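Local coordinates for protein NEQ263 (Nanoarchaeum equitans Kin4-M, PDB 5BN3) that probably binds ATP as the B-type subunit of an unusual archaeal ATP synthase core complex, in which it is paired with NeqA, at residues S333-H336 with K337-D341; K345-A348 with K349-A353; H122-L125 with K126-I130; I401-I404 with L405-G409. All coordinates share one frame; numbering follows the deposited sequence.

Contact 1: S333-H336 with K337-D341; sequences SKKH and KKYAD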
loop_
_atom_site.group_PDB
_atom_site.type_symbol
_atom_site.label_atom_id
_atom_site.label_comp_id
_atom_site.label_asym_id
_atom_site.label_seq_id
_atom_site.Cartn_x
_atom_site.Cartn_y
_atom_site.Cartn_z
ATOM N N SER B 333 -3.755 18.333 42.516
ATOM C CA SER B 333 -4.680 18.500 43.629
ATOM C C SER B 333 -6.089 18.228 43.125
ATOM O O SER B 333 -6.300 18.097 41.919
ATOM C CB SER B 333 -4.597 19.922 44.184
ATOM O OG SER B 333 -5.123 20.864 43.264
ATOM N N LYS B 334 -7.054 18.134 44.034
ATOM C CA LYS B 334 -8.440 17.942 43.622
ATOM C C LYS B 334 -8.940 19.147 42.834
ATOM O O LYS B 334 -9.707 18.997 41.885
ATOM C CB LYS B 334 -9.342 17.667 44.827
ATOM C CG LYS B 334 -9.187 16.269 45.398
ATOM C CD LYS B 334 -9.463 15.208 44.343
ATOM C CE LYS B 334 -8.459 14.069 44.423
ATOM N NZ LYS B 334 -8.448 13.411 45.756
ATOM N N LYS B 335 -8.495 20.337 43.228
ATOM C CA LYS B 335 -8.839 21.560 42.511
ATOM C C LYS B 335 -8.243 21.555 41.105
ATOM O O LYS B 335 -8.906 21.920 40.137
ATOM C CB LYS B 335 -8.339 22.787 43.277
ATOM C CG LYS B 335 -8.671 24.111 42.602
ATOM C CD LYS B 335 -8.017 25.285 43.319
ATOM C CE LYS B 335 -8.550 26.612 42.796
ATOM N NZ LYS B 335 -7.888 27.784 43.437
ATOM N N HIS B 336 -6.984 21.138 41.005
ATOM C CA HIS B 336 -6.285 21.072 39.727
ATOM C C HIS B 336 -6.980 20.082 38.793
ATOM O O HIS B 336 -7.150 20.356 37.602
ATOM C CB HIS B 336 -4.830 20.663 39.958
ATOM C CG HIS B 336 -3.929 20.901 38.784
ATOM N ND1 HIS B 336 -2.570 21.056 38.916
ATOM C CD2 HIS B 336 -4.198 21.002 37.460
ATOM C CE1 HIS B 336 -2.032 21.246 37.720
ATOM N NE2 HIS B 336 -2.998 21.216 36.823
ATOM N N LYS B 337 -7.381 18.937 39.338
ATOM C CA LYS B 337 -8.103 17.926 38.569
ATOM C C LYS B 337 -9.417 18.472 38.032
ATOM O O LYS B 337 -9.799 18.193 36.896
ATOM C CB LYS B 337 -8.360 16.680 39.423
ATOM C CG LYS B 337 -7.102 15.894 39.763
ATOM C CD LYS B 337 -7.391 14.782 40.767
ATOM C CE LYS B 337 -6.116 14.036 41.146
ATOM N NZ LYS B 337 -6.353 12.980 42.170
ATOM N N LYS B 338 -10.102 19.256 38.857
ATOM C CA LYS B 338 -11.376 19.849 38.474
ATOM C C LYS B 338 -11.219 20.803 37.292
ATOM O O LYS B 338 -12.011 20.772 36.350
ATOM C CB LYS B 338 -11.998 20.580 39.666
ATOM C CG LYS B 338 -13.345 21.210 39.367
ATOM C CD LYS B 338 -13.780 22.147 40.483
ATOM C CE LYS B 338 -14.992 22.965 40.067
ATOM N NZ LYS B 338 -16.144 22.101 39.694
ATOM N N TYR B 339 -10.190 21.644 37.341
ATOM C CA TYR B 339 -9.936 22.598 36.265
ATOM C C TYR B 339 -9.533 21.907 34.965
ATOM O O TYR B 339 -9.963 22.309 33.886
ATOM C CB TYR B 339 -8.866 23.614 36.680
ATOM C CG TYR B 339 -9.420 24.821 37.401
ATOM C CD1 TYR B 339 -9.937 25.896 36.693
ATOM C CD2 TYR B 339 -9.421 24.888 38.786
ATOM C CE1 TYR B 339 -10.443 27.002 37.345
ATOM C CE2 TYR B 339 -9.926 25.989 39.447
ATOM C CZ TYR B 339 -10.436 27.042 38.721
ATOM O OH TYR B 339 -10.938 28.143 39.371
ATOM N N ALA B 340 -8.704 20.874 35.071
ATOM C CA ALA B 340 -8.265 20.132 33.892
ATOM C C ALA B 340 -9.443 19.457 33.202
ATOM O O ALA B 340 -9.565 19.500 31.978
ATOM C CB ALA B 340 -7.224 19.105 34.273
ATOM N N ASP B 341 -10.305 18.833 33.998
ATOM C CA ASP B 341 -11.478 18.151 33.469
ATOM C C ASP B 341 -12.428 19.126 32.772
ATOM O O ASP B 341 -12.910 18.848 31.675
ATOM C CB ASP B 341 -12.206 17.402 34.590
ATOM C CG ASP B 341 -12.989 16.206 34.082
ATOM O OD1 ASP B 341 -12.432 15.427 33.280
ATOM O OD2 ASP B 341 -14.161 16.047 34.481
#
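S333 grips the start of helix 334-356 twice, with its hydroxyl and with its carbonyl. S333 OG accepts from H336 N at 2.9 Å and 159°, a capping bond from the N-cap residue to the amide three residues on. S333 O takes K337 N at 2.9 Å, opening the i to i+4 series that runs on through A340 N to H336 O at 3.0 Å.

Side-chain contacts run along the same turn. K337, with CG beside its own backbone N (chi1 -69°) and the rest of its chain extended, runs back past the first turn; its CG lies 3.2 Å from S333 O. There it travels alongside K334, with K337 NZ 3.3 Å from K334 CE. The two ammonium groups, NZ to NZ, are 4.2 Å apart, a spacing that probably costs some repulsion. An alanine in place of K337 removes the chain beside K334, whose own chain would probably be freer to swing. Next to them, K335 and Y339 also run the same way: K335 CG reaches the ring edge in its plane, and K335 CE stands 3.7 Å from Y339 CE2.

Both aromatic side chains face helix 394-408. F398 stacks on the Y339 ring and meets H336 edge-to-face, D402 bonds the Y339 hydroxyl, and I394 and I401 pack close by, fixing the first turns of helix 334-356 against that helix.

Contact 2: K345-A348 with K349-A353; sequences KSYA and KGLEA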
loop_
_atom_site.group_PDB
_atom_site.type_symbol
_atom_site.label_atom_id
_atom_site.label_comp_id
_atom_site.label_asym_id
_atom_site.label_seq_id
_atom_site.Cartn_x
_atom_site.Cartn_y
_atom_site.Cartn_z
ATOM N N LYS B 345 -13.025 18.789 28.671
ATOM C CA LYS B 345 -14.371 18.398 28.255
ATOM C C LYS B 345 -15.122 19.515 27.526
ATOM O O LYS B 345 -15.821 19.257 26.549
ATOM C CB LYS B 345 -15.182 17.901 29.459
ATOM C CG LYS B 345 -14.597 16.664 30.144
ATOM C CD LYS B 345 -15.392 15.403 29.824
ATOM C CE LYS B 345 -14.681 14.145 30.318
ATOM N NZ LYS B 345 -14.469 14.127 31.792
ATOM N N SER B 346 -14.974 20.749 27.998
ATOM C CA SER B 346 -15.659 21.883 27.384
ATOM C C SER B 346 -15.042 22.278 26.041
ATOM O O SER B 346 -15.754 22.681 25.123
ATOM C CB SER B 346 -15.670 23.088 28.328
ATOM O OG SER B 346 -16.225 22.747 29.585
ATOM N N TYR B 347 -13.720 22.168 25.935
ATOM C CA TYR B 347 -13.021 22.459 24.686
ATOM C C TYR B 347 -13.429 21.451 23.618
ATOM O O TYR B 347 -13.685 21.817 22.473
ATOM C CB TYR B 347 -11.501 22.432 24.903
ATOM C CG TYR B 347 -10.688 22.838 23.692
ATOM C CD1 TYR B 347 -10.848 24.088 23.112
ATOM C CD2 TYR B 347 -9.744 21.981 23.145
ATOM C CE1 TYR B 347 -10.106 24.466 22.012
ATOM C CE2 TYR B 347 -8.995 22.352 22.042
ATOM C CZ TYR B 347 -9.182 23.597 21.481
ATOM O OH TYR B 347 -8.445 23.979 20.385
ATOM N N ALA B 348 -13.496 20.182 24.007
ATOM C CA ALA B 348 -13.906 19.118 23.095
ATOM C C ALA B 348 -15.327 19.332 22.584
ATOM O O ALA B 348 -15.596 19.196 21.389
ATOM C CB ALA B 348 -13.788 17.769 23.776
ATOM N N LYS B 349 -16.238 19.658 23.495
ATOM C CA LYS B 349 -17.621 19.935 23.123
ATOM C C LYS B 349 -17.687 21.179 22.239
ATOM O O LYS B 349 -18.498 21.253 21.315
ATOM C CB LYS B 349 -18.488 20.103 24.374
ATOM C CG LYS B 349 -19.981 20.207 24.092
ATOM C CD LYS B 349 -20.797 19.498 25.166
ATOM C CE LYS B 349 -22.293 19.626 24.908
ATOM N NZ LYS B 349 -22.689 19.110 23.568
ATOM N N GLY B 350 -16.815 22.145 22.517
ATOM C CA GLY B 350 -16.724 23.344 21.703
ATOM C C GLY B 350 -16.276 23.046 20.285
ATOM O O GLY B 350 -16.747 23.674 19.336
ATOM N N LEU B 351 -15.368 22.085 20.139
ATOM C CA LEU B 351 -14.855 21.712 18.823
ATOM C C LEU B 351 -15.901 20.976 17.987
ATOM O O LEU B 351 -15.969 21.156 16.769
ATOM C CB LEU B 351 -13.584 20.867 18.957
ATOM C CG LEU B 351 -12.341 21.597 19.469
ATOM C CD1 LEU B 351 -11.143 20.666 19.526
ATOM C CD2 LEU B 351 -12.039 22.783 18.583
ATOM N N GLU B 352 -16.706 20.146 18.645
ATOM C CA GLU B 352 -17.814 19.466 17.983
ATOM C C GLU B 352 -18.813 20.497 17.474
ATOM O O GLU B 352 -19.278 20.417 16.339
ATOM C CB GLU B 352 -18.509 18.503 18.949
ATOM C CG GLU B 352 -17.620 17.389 19.489
ATOM C CD GLU B 352 -18.311 16.572 20.567
ATOM O OE1 GLU B 352 -19.417 16.967 20.995
ATOM O OE2 GLU B 352 -17.749 15.538 20.986
ATOM N N ALA B 353 -19.132 21.468 18.323
ATOM C CA ALA B 353 -20.030 22.553 17.948
ATOM C C ALA B 353 -19.454 23.379 16.801
ATOM O O ALA B 353 -20.197 23.936 15.994
ATOM C CB ALA B 353 -20.311 23.437 19.144
#
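Y347 and L351, one helical turn apart, carry the side-chain contact: the leucine lies over one face of the phenol ring. L351 CD1 is 4.2 Å from the ring centroid and only 28° off the ring normal, which makes the approach a CH-pi contact rather than an edge contact. The closest pair of side-chain atoms is L351 CD1 and Y347 CE2, at 3.7 Å, while L351 CG sits above the middle of the same face. The two side chains cross obliquely. The tyrosine starts with CG opposite its backbone N (chi1 -175°), and the leucine with CG opposite its carbonyl carbon (chi1 -70°), which tips the leucine back along the helix until CG is 3.3 Å from Y347 O.

Beneath them the backbone is regular. G350 N reaches S346 O at 2.9 Å and L351 N reaches Y347 O at 2.9 Å; the second contact of L351 N, to A348 O at 3.2 Å, is weak. On another side of the helix E352 folds its CG to 3.3 Å from A348 O.

Around this turn, A376 of helix 367-384 and L320 and L321 of a loop adjoin the tyrosine, and Y410 of the neighbouring alpha chain packs on L351. The polar end of Y347 is spent outside the turn, on E380. Across the contact the side chains meet by dispersion and a CH-pi term, while hydrogen bonding between the two segments is left to the main chain. Such a face-on contact depends on shape, and the tyrosine's rotamer and its bond to E380 probably keep it in place.

Contact 3: H122-L125 with K126-I130; sequences HPLL and KGQKI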
loop_
_atom_site.group_PDB
_atom_site.type_symbol
_atom_site.label_atom_id
_atom_site.label_comp_id
_atom_site.label_asym_id
_atom_site.label_seq_id
_atom_site.Cartn_x
_atom_site.Cartn_y
_atom_site.Cartn_z
ATOM N N HIS B 122 -2.120 18.940 31.098
ATOM C CA HIS B 122 -1.088 17.948 30.787
ATOM C C HIS B 122 0.255 18.209 31.470
ATOM O O HIS B 122 1.286 18.252 30.795
ATOM C CB HIS B 122 -0.870 17.883 29.269
ATOM C CG HIS B 122 -2.140 17.861 28.475
ATOM N ND1 HIS B 122 -3.038 16.817 28.529
ATOM C CD2 HIS B 122 -2.658 18.754 27.594
ATOM C CE1 HIS B 122 -4.055 17.068 27.724
ATOM N NE2 HIS B 122 -3.847 18.238 27.145
ATOM N N PRO B 123 0.256 18.368 32.809
ATOM C CA PRO B 123 1.503 18.783 33.460
ATOM C C PRO B 123 2.609 17.738 33.389
ATOM O O PRO B 123 2.339 16.532 33.407
ATOM C CB PRO B 123 1.083 19.003 34.917
ATOM C CG PRO B 123 -0.105 18.126 35.106
ATOM C CD PRO B 123 -0.826 18.140 33.784
ATOM N N LEU B 124 3.846 18.221 33.298
ATOM C CA LEU B 124 5.039 17.381 33.327
ATOM C C LEU B 124 5.429 17.100 34.775
ATOM O O LEU B 124 5.439 18.010 35.607
ATOM C CB LEU B 124 6.185 18.103 32.609
ATOM C CG LEU B 124 7.631 17.656 32.843
ATOM C CD1 LEU B 124 7.878 16.284 32.255
ATOM C CD2 LEU B 124 8.611 18.658 32.257
ATOM N N LEU B 125 5.743 15.845 35.080
ATOM C CA LEU B 125 6.159 15.468 36.431
ATOM C C LEU B 125 7.652 15.155 36.474
ATOM O O LEU B 125 8.233 14.756 35.467
ATOM C CB LEU B 125 5.349 14.268 36.935
ATOM C CG LEU B 125 4.044 14.553 37.687
ATOM C CD1 LEU B 125 3.099 15.397 36.867
ATOM C CD2 LEU B 125 3.363 13.255 38.087
ATOM N N LYS B 126 8.277 15.344 37.634
ATOM C CA LYS B 126 9.711 15.089 37.762
ATOM C C LYS B 126 10.010 13.596 37.649
ATOM O O LYS B 126 9.476 12.781 38.409
ATOM C CB LYS B 126 10.273 15.650 39.075
ATOM C CG LYS B 126 11.796 15.772 39.075
ATOM C CD LYS B 126 12.317 16.563 40.271
ATOM C CE LYS B 126 12.276 15.745 41.549
ATOM N NZ LYS B 126 12.917 16.465 42.686
ATOM N N GLY B 127 10.858 13.242 36.687
ATOM C CA GLY B 127 11.174 11.850 36.427
ATOM C C GLY B 127 10.361 11.282 35.280
ATOM O O GLY B 127 10.560 10.142 34.870
ATOM N N GLN B 128 9.439 12.078 34.753
ATOM C CA GLN B 128 8.595 11.621 33.653
ATOM C C GLN B 128 9.341 11.678 32.321
ATOM O O GLN B 128 10.250 12.494 32.134
ATOM C CB GLN B 128 7.317 12.466 33.580
ATOM C CG GLN B 128 6.233 11.930 32.648
ATOM C CD GLN B 128 4.937 12.721 32.746
ATOM O OE1 GLN B 128 4.850 13.703 33.484
ATOM N NE2 GLN B 128 3.924 12.292 32.003
ATOM N N LYS B 129 8.974 10.782 31.410
ATOM C CA LYS B 129 9.429 10.876 30.034
ATOM C C LYS B 129 8.232 11.257 29.168
ATOM O O LYS B 129 7.211 10.564 29.157
ATOM C CB LYS B 129 10.061 9.558 29.564
ATOM C CG LYS B 129 9.220 8.321 29.845
ATOM C CD LYS B 129 9.871 7.071 29.286
ATOM C CE LYS B 129 8.966 5.866 29.447
ATOM N NZ LYS B 129 8.794 5.455 30.863
ATOM N N ILE B 130 8.345 12.377 28.466
ATOM C CA ILE B 130 7.250 12.852 27.632
ATOM C C ILE B 130 7.777 13.508 26.360
ATOM O O ILE B 130 8.682 14.339 26.406
ATOM C CB ILE B 130 6.317 13.803 28.420
ATOM C CG1 ILE B 130 5.234 14.382 27.513
ATOM C CG2 ILE B 130 7.110 14.917 29.061
ATOM C CD1 ILE B 130 3.974 14.761 28.266
#
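Q128 reaches back to L125 with its side-chain carbonyl: L125 N donates to Q128 OE1 at 2.8 Å and 153°, and the donor lies in the plane of the amide. The extended glutamine chain, its CG opposite the backbone N (chi1 -169°), carries OE1 across the mouth of the turn. The return bond is made by the main chain, Q128 N to L125 O at 3.0 Å, with the donor well above the carbonyl plane. Q128 CB also lies close to that oxygen, 3.1 Å from L125 O. Beside these bonds lies an apolar contact, L124 CD1 against I130 CG2 at 3.6 Å, and Y303 touches both residues.

L125 to Q128 form a type II beta turn, with G127 in the position of positive phi (98°), where any side chain would collide with the preceding carbonyl oxygen. The turn takes the chain from strand 124-125, paired antiparallel with strand 110-111, into strand 131-134 of the mixed sheet. In catalytic relatives that share the P-loop NTPase fold, the equivalent strand leads into the P-loop.

The second shell holds the glutamine amide from its other end: Q128 NE2 donates to E300 O and S325 OG, and S325 OG also bonds P123 O, while G127 N is bonded to T275 OG1. Farther out, the side chain of R326, seen to bind ADP in a structure of this protein, comes to about 5 Å from that of Q128.

Contact 4: I401-I404 with L405-G409; sequences IDSI and LSQSG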
loop_
_atom_site.group_PDB
_atom_site.type_symbol
_atom_site.label_atom_id
_atom_site.label_comp_id
_atom_site.label_asym_id
_atom_site.label_seq_id
_atom_site.Cartn_x
_atom_site.Cartn_y
_atom_site.Cartn_z
ATOM N N ILE B 401 -9.065 30.565 32.863
ATOM C CA ILE B 401 -10.155 29.617 32.647
ATOM C C ILE B 401 -11.460 30.142 33.247
ATOM O O ILE B 401 -12.511 30.085 32.605
ATOM C CB ILE B 401 -9.823 28.230 33.243
ATOM C CG1 ILE B 401 -8.635 27.603 32.506
ATOM C CG2 ILE B 401 -11.020 27.306 33.156
ATOM C CD1 ILE B 401 -8.193 26.261 33.075
ATOM N N ASP B 402 -11.386 30.659 34.472
ATOM C CA ASP B 402 -12.545 31.258 35.129
ATOM C C ASP B 402 -13.122 32.407 34.302
ATOM O O ASP B 402 -14.333 32.502 34.118
ATOM C CB ASP B 402 -12.175 31.768 36.528
ATOM C CG ASP B 402 -11.914 30.644 37.514
ATOM O OD1 ASP B 402 -12.409 29.517 37.291
ATOM O OD2 ASP B 402 -11.225 30.894 38.524
ATOM N N SER B 403 -12.246 33.271 33.801
ATOM C CA SER B 403 -12.661 34.415 32.994
ATOM C C SER B 403 -13.330 33.997 31.682
ATOM O O SER B 403 -14.349 34.566 31.286
ATOM C CB SER B 403 -11.455 35.313 32.709
ATOM O OG SER B 403 -11.819 36.407 31.889
ATOM N N ILE B 404 -12.753 32.998 31.019
ATOM C CA ILE B 404 -13.295 32.482 29.763
ATOM C C ILE B 404 -14.666 31.835 29.967
ATOM O O ILE B 404 -15.575 32.015 29.154
ATOM C CB ILE B 404 -12.328 31.465 29.113
ATOM C CG1 ILE B 404 -11.006 32.144 28.744
ATOM C CG2 ILE B 404 -12.944 30.849 27.875
ATOM C CD1 ILE B 404 -9.946 31.186 28.232
ATOM N N LEU B 405 -14.808 31.085 31.058
ATOM C CA LEU B 405 -16.073 30.435 31.395
ATOM C C LEU B 405 -17.206 31.450 31.550
ATOM O O LEU B 405 -18.333 31.202 31.125
ATOM C CB LEU B 405 -15.921 29.598 32.668
ATOM C CG LEU B 405 -15.210 28.252 32.503
ATOM C CD1 LEU B 405 -14.954 27.585 33.845
ATOM C CD2 LEU B 405 -16.035 27.341 31.614
ATOM N N SER B 406 -16.892 32.595 32.146
ATOM C CA SER B 406 -17.865 33.668 32.320
ATOM C C SER B 406 -18.219 34.323 30.987
ATOM O O SER B 406 -19.396 34.526 30.686
ATOM C CB SER B 406 -17.329 34.715 33.296
ATOM O OG SER B 406 -17.045 34.132 34.555
ATOM N N GLN B 407 -17.198 34.653 30.197
ATOM C CA GLN B 407 -17.397 35.256 28.881
ATOM C C GLN B 407 -18.236 34.363 27.973
ATOM O O GLN B 407 -19.000 34.851 27.142
ATOM C CB GLN B 407 -16.051 35.534 28.197
ATOM C CG GLN B 407 -15.169 36.561 28.887
ATOM C CD GLN B 407 -13.986 36.980 28.027
ATOM O OE1 GLN B 407 -14.155 37.428 26.892
ATOM N NE2 GLN B 407 -12.780 36.831 28.566
ATOM N N SER B 408 -18.090 33.053 28.141
ATOM C CA SER B 408 -18.761 32.089 27.277
ATOM C C SER B 408 -20.217 31.848 27.664
ATOM O O SER B 408 -21.035 31.482 26.820
ATOM C CB SER B 408 -17.997 30.765 27.268
ATOM O OG SER B 408 -16.692 30.947 26.752
ATOM N N GLY B 409 -20.541 32.050 28.937
ATOM C CA GLY B 409 -21.891 31.811 29.415
ATOM C C GLY B 409 -21.999 30.499 30.166
ATOM O O GLY B 409 -23.027 30.202 30.776
#
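S406 and S408 both turn their hydroxyls opposite their own carbonyl carbon (chi1 -59° and -62°), which folds each OG back toward the preceding turn and the oxygens of D402 and I404. S406 OG donates to D402 O at 3.2 Å, an oxygen that also takes S406 N. S408 OG donates to I404 O at 2.9 Å and S408 N reaches the same atom, likewise at 2.9 Å. Each oxygen is thus held by two donors, hydroxyl and amide, which arrive from opposite faces of its carbonyl plane. An alanine in place of S408 keeps the amide bond but removes the second donor to I404 O, and the last turn would probably be held less firmly.

The other side-chain contacts are looser. Q407 NE2 makes only a weak bond to S403 OG at 3.5 Å. I401 and L405 lie alongside each other, pointing the same way, with I401 CG2 4.0 Å from L405 CD1.

F375 and L378 of helix 367-384 cover I404, and F375 also touches L405, while K374 bonds Q407 O near the end. Serine hydroxyls returning to the carbonyl four residues earlier are a familiar helix motif. Here they occupy the last turns of helix 394-408, which stops at G409, whose amide keeps weak bonds to L405 O and S406 O: a positive-phi glycine (102°) in the C' position, a common way for a helix to end.

Contact 3 is the buried one, a turn in the nucleotide-binding domain feeding the mixed sheet; contacts 1, 2 and 4 are partly buried turns in the helical C-terminal domain. Contacts 1 and 2 share helix 334-356, with centres about 18 Å apart, the first at its capped start and rich in exposed lysines, the second farther along, where a tyrosine face meets a leucine. Contact 4 lies at the far end of helix 394-408 and joins contact 1 through the tie between Y339 and D402. Side-chain polarity differs too: serine hydroxyls cap the start of one helix and brace the end of the other, whereas a glutamine amide closes the turn of contact 3.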